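Side-chain contacts in beta-lactamase-like protein (Novosphingobium pentaromativorans US6-1, PDB 6AUF), which probably hydrolyses beta-lactam antibiotics as a two-zinc metallo-beta-lactamase of the B3 type: residues Leu257-Leu261 and Ser262-Pro266; Ala196-Glu199 and Ala200-Arg204; Val163-Asp166 and Gly167-Val170. All coordinates share one frame; numbering follows the deposited sequence.

In the fold
All three contacts are local, at turns or helix ends. Contacts 2 and 3 share the five-stranded sheet of the metallo-beta-lactamase fold: contact 2 is the tip of its hairpin 190-197/203-208, while contact 3 enters its edge strand 169-172 from the seven-stranded sheet; their centres are about 25 Å apart. Contact 1 ends the helix 257-261 and sits about 18 Å from contact 2 and about 31 Å from contact 3, centre to centre, with contacts 1 and 3 on opposite sides of the chain's centre. Contacts 2 and 3 lie away from the zinc site. From contact 1, the side chain of Phe258 is about 9 Å from that of the zinc ligand His251 and about 13 Å from a zinc ion.

Contact 1. Residues Leu257-Leu261 and Ser262-Pro266; sequences LFDRL and SGKAP
Lys264 folds back to Asp259 where the helix 257-261 ends, and its side chain can be traced along that path. CB lies 3.7 Å from Asp259 CB, CD comes 3.5 Å from Asp259 OD1, and a bend at the third torsion (chi3 76°) turns CE and NZ toward the carboxylate oxygens, NZ coming in obliquely. NZ then forms a salt bridge, 3.2 Å to Asp259 OD1, meeting that oxygen from above the carboxylate plane; its bond to OD2 is weak. The backbone closes the same turn: Ser262 is the first residue to leave helical angles, Gly263 has positive phi (61°), and Asp259 O receives Ala265 N over 3.1 Å from above the carbonyl plane and, weakly, Lys264 N. Phe258 O is gripped twice by Ser262, by N and by OG, each at 2.8 Å and from opposite faces of the carbonyl plane. Ser262 OG also bonds Thr26 OG1 and Ala28 N, and Arg260 NE bonds Ser255 O. Phe258 and Leu261 pack on Leu27 of helix 27-30, the Phe258 ring meets Tyr55 edge-to-face, and Arg260 touches Leu247 of strand 246-248.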
loop_
_atom_site.group_PDB
_atom_site.type_symbol
_atom_site.label_atom_id
_atom_site.label_comp_id
_atom_site.label_asym_id
_atom_site.label_seq_id
_atom_site.Cartn_x
_atom_site.Cartn_y
_atom_site.Cartn_z
ATOM N N LEU A 257 10.373 7.782 1.467
ATOM C CA LEU A 257 10.758 6.528 2.092
ATOM C C LEU A 257 12.213 6.174 1.813
ATOM O O LEU A 257 12.901 5.653 2.695
ATOM C CB LEU A 257 9.829 5.411 1.621
ATOM C CG LEU A 257 10.202 4.054 2.210
ATOM C CD1 LEU A 257 9.911 3.981 3.713
ATOM C CD2 LEU A 257 9.541 2.939 1.437
ATOM N N PHE A 258 12.698 6.439 0.598
ATOM C CA PHE A 258 14.054 6.020 0.240
ATOM C C PHE A 258 15.117 6.816 0.996
ATOM O O PHE A 258 16.091 6.236 1.482
ATOM C CB PHE A 258 14.246 6.109 -1.274
ATOM C CG PHE A 258 13.482 5.056 -2.026
ATOM C CD1 PHE A 258 12.895 3.994 -1.338
ATOM C CD2 PHE A 258 13.320 5.126 -3.400
ATOM C CE1 PHE A 258 12.180 3.008 -2.011
ATOM C CE2 PHE A 258 12.599 4.145 -4.089
ATOM C CZ PHE A 258 12.042 3.081 -3.397
ATOM N N ASP A 259 14.939 8.132 1.133
ATOM C CA ASP A 259 15.862 8.922 1.944
ATOM C C ASP A 259 15.874 8.452 3.391
ATOM O O ASP A 259 16.939 8.348 4.009
ATOM C CB ASP A 259 15.488 10.402 1.888
ATOM C CG ASP A 259 15.939 11.076 0.609
ATOM O OD1 ASP A 259 16.511 10.384 -0.257
ATOM O OD2 ASP A 259 15.726 12.303 0.479
ATOM N N ARG A 260 14.692 8.188 3.957
ATOM C CA ARG A 260 14.599 7.740 5.344
ATOM C C ARG A 260 15.252 6.373 5.521
ATOM O O ARG A 260 15.902 6.116 6.542
ATOM C CB ARG A 260 13.126 7.719 5.791
ATOM C CG ARG A 260 12.451 9.098 5.785
ATOM C CD ARG A 260 11.137 9.158 6.611
ATOM N NE ARG A 260 10.081 8.340 6.032
ATOM C CZ ARG A 260 9.439 7.363 6.661
ATOM N NH1 ARG A 260 9.704 7.073 7.929
ATOM N NH2 ARG A 260 8.516 6.679 6.012
ATOM N N LEU A 261 15.094 5.489 4.530
ATOM C CA LEU A 261 15.765 4.197 4.559
ATOM C C LEU A 261 17.268 4.346 4.348
ATOM O O LEU A 261 18.051 3.523 4.832
ATOM C CB LEU A 261 15.172 3.273 3.494
ATOM C CG LEU A 261 13.815 2.676 3.827
ATOM C CD1 LEU A 261 13.457 1.570 2.849
ATOM C CD2 LEU A 261 13.798 2.167 5.257
ATOM N N SER A 262 17.687 5.385 3.631
ATOM C CA SER A 262 19.090 5.602 3.310
ATOM C C SER A 262 19.733 6.641 4.223
ATOM O O SER A 262 20.599 7.402 3.786
ATOM C CB SER A 262 19.235 6.006 1.843
ATOM O OG SER A 262 18.584 5.068 0.997
ATOM N N GLY A 263 19.305 6.705 5.482
ATOM C CA GLY A 263 19.944 7.577 6.448
ATOM C C GLY A 263 19.899 9.052 6.108
ATOM O O GLY A 263 20.418 9.877 6.864
ATOM N N LYS A 264 19.289 9.408 4.977
ATOM C CA LYS A 264 19.193 10.820 4.634
ATOM C C LYS A 264 18.132 11.526 5.471
ATOM O O LYS A 264 18.256 12.724 5.739
ATOM C CB LYS A 264 18.915 10.996 3.135
ATOM C CG LYS A 264 20.171 11.051 2.240
ATOM C CD LYS A 264 19.828 11.097 0.734
ATOM C CE LYS A 264 19.323 12.475 0.254
ATOM N NZ LYS A 264 18.739 12.449 -1.137
ATOM N N ALA A 265 17.104 10.814 5.912
ATOM C CA ALA A 265 16.028 11.420 6.680
ATOM C C ALA A 265 15.595 10.499 7.802
ATOM O O ALA A 265 15.873 9.290 7.777
ATOM C CB ALA A 265 14.830 11.767 5.786
ATOM N N PRO A 266 14.903 11.031 8.811
ATOM C CA PRO A 266 14.533 10.231 9.989
ATOM C C PRO A 266 13.538 9.141 9.626
ATOM O O PRO A 266 12.468 9.418 9.082
ATOM C CB PRO A 266 13.917 11.267 10.940
ATOM C CG PRO A 266 14.516 12.568 10.503
ATOM C CD PRO A 266 14.604 12.459 9.004
#

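Contact 2. Residues Ala196-Glu199 and Ala200-Arg204; sequences ACDE and AFTCR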
loop_
_atom_site.group_PDB
_atom_site.type_symbol
_atom_site.label_atom_id
_atom_site.label_comp_id
_atom_site.label_asym_id
_atom_site.label_seq_id
_atom_site.Cartn_x
_atom_site.Cartn_y
_atom_site.Cartn_z
ATOM N N ALA A 196 7.210 -3.814 15.069
ATOM C CA ALA A 196 8.519 -4.296 14.656
ATOM C C ALA A 196 9.553 -3.902 15.701
ATOM O O ALA A 196 9.509 -2.799 16.251
ATOM C CB ALA A 196 8.914 -3.740 13.291
ATOM N N CYS A 197 10.481 -4.807 15.980
ATOM C CA CYS A 197 11.498 -4.558 16.987
ATOM C C CYS A 197 12.869 -4.855 16.405
ATOM O O CYS A 197 13.040 -5.815 15.646
ATOM C CB CYS A 197 11.237 -5.395 18.232
ATOM S SG CYS A 197 9.516 -5.266 18.799
ATOM N N ASP A 198 13.839 -4.005 16.748
ATOM C CA ASP A 198 15.183 -4.135 16.208
ATOM C C ASP A 198 15.930 -5.216 16.972
ATOM O O ASP A 198 15.314 -6.028 17.669
ATOM C CB ASP A 198 15.925 -2.789 16.259
ATOM C CG ASP A 198 16.161 -2.282 17.679
ATOM O OD1 ASP A 198 15.839 -3.008 18.650
ATOM O OD2 ASP A 198 16.681 -1.147 17.821
ATOM N N GLU A 199 17.256 -5.237 16.849
ATOM C CA GLU A 199 18.035 -6.261 17.529
ATOM C C GLU A 199 18.114 -6.025 19.029
ATOM O O GLU A 199 18.333 -6.982 19.781
ATOM C CB GLU A 199 19.443 -6.322 16.941
ATOM C CG GLU A 199 20.091 -7.674 17.086
ATOM C CD GLU A 199 19.307 -8.754 16.376
ATOM O OE1 GLU A 199 19.481 -9.945 16.720
ATOM O OE2 GLU A 199 18.522 -8.406 15.468
ATOM N N ALA A 200 17.951 -4.779 19.475
ATOM C CA ALA A 200 18.024 -4.422 20.886
ATOM C C ALA A 200 16.652 -4.346 21.563
ATOM O O ALA A 200 16.551 -3.796 22.667
ATOM C CB ALA A 200 18.742 -3.086 21.051
ATOM N N PHE A 201 15.598 -4.877 20.931
ATOM C CA PHE A 201 14.247 -4.850 21.508
ATOM C C PHE A 201 13.797 -3.417 21.763
ATOM O O PHE A 201 13.263 -3.096 22.821
ATOM C CB PHE A 201 14.147 -5.668 22.805
ATOM C CG PHE A 201 14.600 -7.094 22.669
ATOM C CD1 PHE A 201 15.936 -7.435 22.871
ATOM C CD2 PHE A 201 13.695 -8.094 22.353
ATOM C CE1 PHE A 201 16.361 -8.743 22.748
ATOM C CE2 PHE A 201 14.112 -9.407 22.230
ATOM C CZ PHE A 201 15.454 -9.730 22.428
ATOM N N THR A 202 14.092 -2.536 20.818
ATOM C CA THR A 202 13.375 -1.280 20.660
ATOM C C THR A 202 12.297 -1.540 19.620
ATOM O O THR A 202 12.596 -2.007 18.516
ATOM C CB THR A 202 14.300 -0.148 20.217
ATOM O OG1 THR A 202 14.961 0.413 21.355
ATOM C CG2 THR A 202 13.518 0.933 19.528
ATOM N N CYS A 203 11.050 -1.280 19.980
ATOM C CA CYS A 203 9.917 -1.645 19.146
ATOM C C CYS A 203 9.238 -0.393 18.632
ATOM O O CYS A 203 9.172 0.624 19.327
ATOM C CB CYS A 203 8.921 -2.505 19.917
ATOM S SG CYS A 203 9.596 -4.097 20.461
ATOM N N ARG A 204 8.754 -0.474 17.402
ATOM C CA ARG A 204 8.108 0.632 16.729
ATOM C C ARG A 204 6.909 0.081 15.987
ATOM O O ARG A 204 6.924 -1.062 15.517
ATOM C CB ARG A 204 9.038 1.330 15.727
ATOM C CG ARG A 204 10.372 1.734 16.283
ATOM C CD ARG A 204 10.219 2.759 17.381
ATOM N NE ARG A 204 11.452 3.520 17.495
ATOM C CZ ARG A 204 11.802 4.233 18.554
ATOM N NH1 ARG A 204 11.003 4.273 19.614
ATOM N NH2 ARG A 204 12.954 4.896 18.548
#
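Cys197 and Cys203 are joined by a disulfide across a non-hydrogen-bonded pair of antiparallel strands, and this is the tight part of the contact. Their CA atoms are 4.0 Å apart, and SG of Cys197 is bonded to SG of Cys203 at 2.0 Å. As a directly opposed pair, both send their side chains to the same face of the sheet, where the sulfurs meet. The next pair is hydrogen-bonded: Ala196 N to Arg204 O at 2.8 Å and Arg204 N to Ala196 O at 2.7 Å. Beyond the cystine, Asp198 N reaches Thr202 O at 2.9 Å.

These bonds define the tip of a beta hairpin, here a type I turn from Asp198 to Phe201 followed by a G1 bulge, with Phe201 in the left-handed helical region and its N weakly bonded to Asp198 O. The hairpin belongs to the five-stranded sheet of the metallo-beta-lactamase sandwich. The Asp198 carboxylate bridges the turn: CG stands between the backbone N and the carbonyl carbon (chi1 64°), directing OD1 to accept from Thr202 N at 2.8 Å (163° at the hydrogen), which comes from above the carboxylate plane, and weakly from Ala200 N, the latter an Asx turn. Tyr50 of strand 47-50 bonds Thr202 O and packs against Ala196 and Arg204. Within 200-204, Thr202 CG2 lies over the centre of the Arg204 guanidinium face, 3.8 Å above its plane.

The apex is looser. Glu199, Ala200 and Phe201 are exposed; the Phe201 ring comes no closer to Glu199 than 3.9 Å, from CD1 to Glu199 O, and meets it obliquely.

Contact 3. Residues Val163-Asp166 and Gly167-Val170; sequences VLVD and GDSV
Val165 O accepts a hydrogen bond from Asp168 N at 2.9 Å, closing a type II beta turn from Val165 to Asp168 in which Gly167 takes positive phi (94°). This turn carries the chain between the two sheets of the metallo-beta-lactamase sandwich, from strand 162-164 of the seven-stranded sheet to strand 169-172 of the five-stranded one. Asp168 returns across the turn to make a second bond: OD2 accepts from Val165 N at 2.8 Å, nearly straight at the hydrogen (176°) but met from well above the carboxylate plane. That bond holds OD2, while OD1 of Asp168 lies 3.3 Å from Val165 CG2; a weak, long ion pair joins OD2 to Arg162. Asp166 turns the other way. With CG anti to the backbone N (chi1 -179°), its carboxylate extends outward from the turn, and OD1 pairs with Arg180 NE in a salt bridge and accepts from Glu181 N on the neighbouring strand 175-181. On the inner side Leu164 and Val170, both buried, touch Trp192 of strand 190-197, and Val170 also meets Trp102 and Leu104. The two aliphatic side chains cross at about a right angle, with Leu164 CD1 3.9 Å from Val170 CG2.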
loop_
_atom_site.group_PDB
_atom_site.type_symbol
_atom_site.label_atom_id
_atom_site.label_comp_id
_atom_site.label_asym_id
_atom_site.label_seq_id
_atom_site.Cartn_x
_atom_site.Cartn_y
_atom_site.Cartn_z
ATOM N N VAL A 163 -12.030 -12.742 3.705
ATOM C CA VAL A 163 -12.499 -11.386 3.475
ATOM C C VAL A 163 -12.709 -10.708 4.822
ATOM O O VAL A 163 -13.311 -11.283 5.739
ATOM C CB VAL A 163 -13.759 -11.382 2.598
ATOM C CG1 VAL A 163 -14.297 -12.790 2.474
ATOM C CG2 VAL A 163 -14.762 -10.390 3.113
ATOM N N LEU A 164 -12.156 -9.508 4.957
ATOM C CA LEU A 164 -11.900 -8.885 6.242
ATOM C C LEU A 164 -12.816 -7.688 6.468
ATOM O O LEU A 164 -13.293 -7.049 5.523
ATOM C CB LEU A 164 -10.438 -8.419 6.339
ATOM C CG LEU A 164 -9.288 -9.392 6.136
ATOM C CD1 LEU A 164 -7.987 -8.609 6.068
ATOM C CD2 LEU A 164 -9.211 -10.437 7.245
ATOM N N VAL A 165 -13.015 -7.365 7.743
ATOM C CA VAL A 165 -13.698 -6.136 8.122
ATOM C C VAL A 165 -12.725 -5.204 8.832
ATOM O O VAL A 165 -11.710 -5.621 9.405
ATOM C CB VAL A 165 -14.930 -6.394 9.018
ATOM C CG1 VAL A 165 -15.854 -7.399 8.373
ATOM C CG2 VAL A 165 -14.483 -6.864 10.395
ATOM N N ASP A 166 -13.075 -3.921 8.812
ATOM C CA ASP A 166 -12.312 -2.878 9.475
ATOM C C ASP A 166 -11.931 -3.293 10.886
ATOM O O ASP A 166 -12.798 -3.633 11.697
ATOM C CB ASP A 166 -13.119 -1.588 9.505
ATOM C CG ASP A 166 -12.370 -0.459 10.162
ATOM O OD1 ASP A 166 -11.183 -0.240 9.790
ATOM O OD2 ASP A 166 -12.961 0.214 11.041
ATOM N N GLY A 167 -10.619 -3.271 11.173
ATOM C CA GLY A 167 -10.110 -3.629 12.481
ATOM C C GLY A 167 -9.693 -5.072 12.624
ATOM O O GLY A 167 -9.198 -5.454 13.689
ATOM N N ASP A 168 -9.863 -5.880 11.583
ATOM C CA ASP A 168 -9.479 -7.281 11.623
ATOM C C ASP A 168 -7.956 -7.428 11.646
ATOM O O ASP A 168 -7.197 -6.496 11.353
ATOM C CB ASP A 168 -10.044 -8.017 10.410
ATOM C CG ASP A 168 -11.436 -8.582 10.644
ATOM O OD1 ASP A 168 -11.946 -8.508 11.786
ATOM O OD2 ASP A 168 -12.008 -9.112 9.666
ATOM N N SER A 169 -7.511 -8.636 11.972
ATOM C CA SER A 169 -6.093 -8.936 12.083
ATOM C C SER A 169 -5.762 -10.143 11.229
ATOM O O SER A 169 -6.414 -11.185 11.349
ATOM C CB SER A 169 -5.703 -9.207 13.531
ATOM O OG SER A 169 -5.354 -7.996 14.158
ATOM N N VAL A 170 -4.765 -10.006 10.362
ATOM C CA VAL A 170 -4.172 -11.161 9.705
ATOM C C VAL A 170 -3.073 -11.687 10.619
ATOM O O VAL A 170 -2.118 -10.967 10.936
ATOM C CB VAL A 170 -3.625 -10.809 8.319
ATOM C CG1 VAL A 170 -3.031 -12.045 7.671
ATOM C CG2 VAL A 170 -4.721 -10.234 7.457
#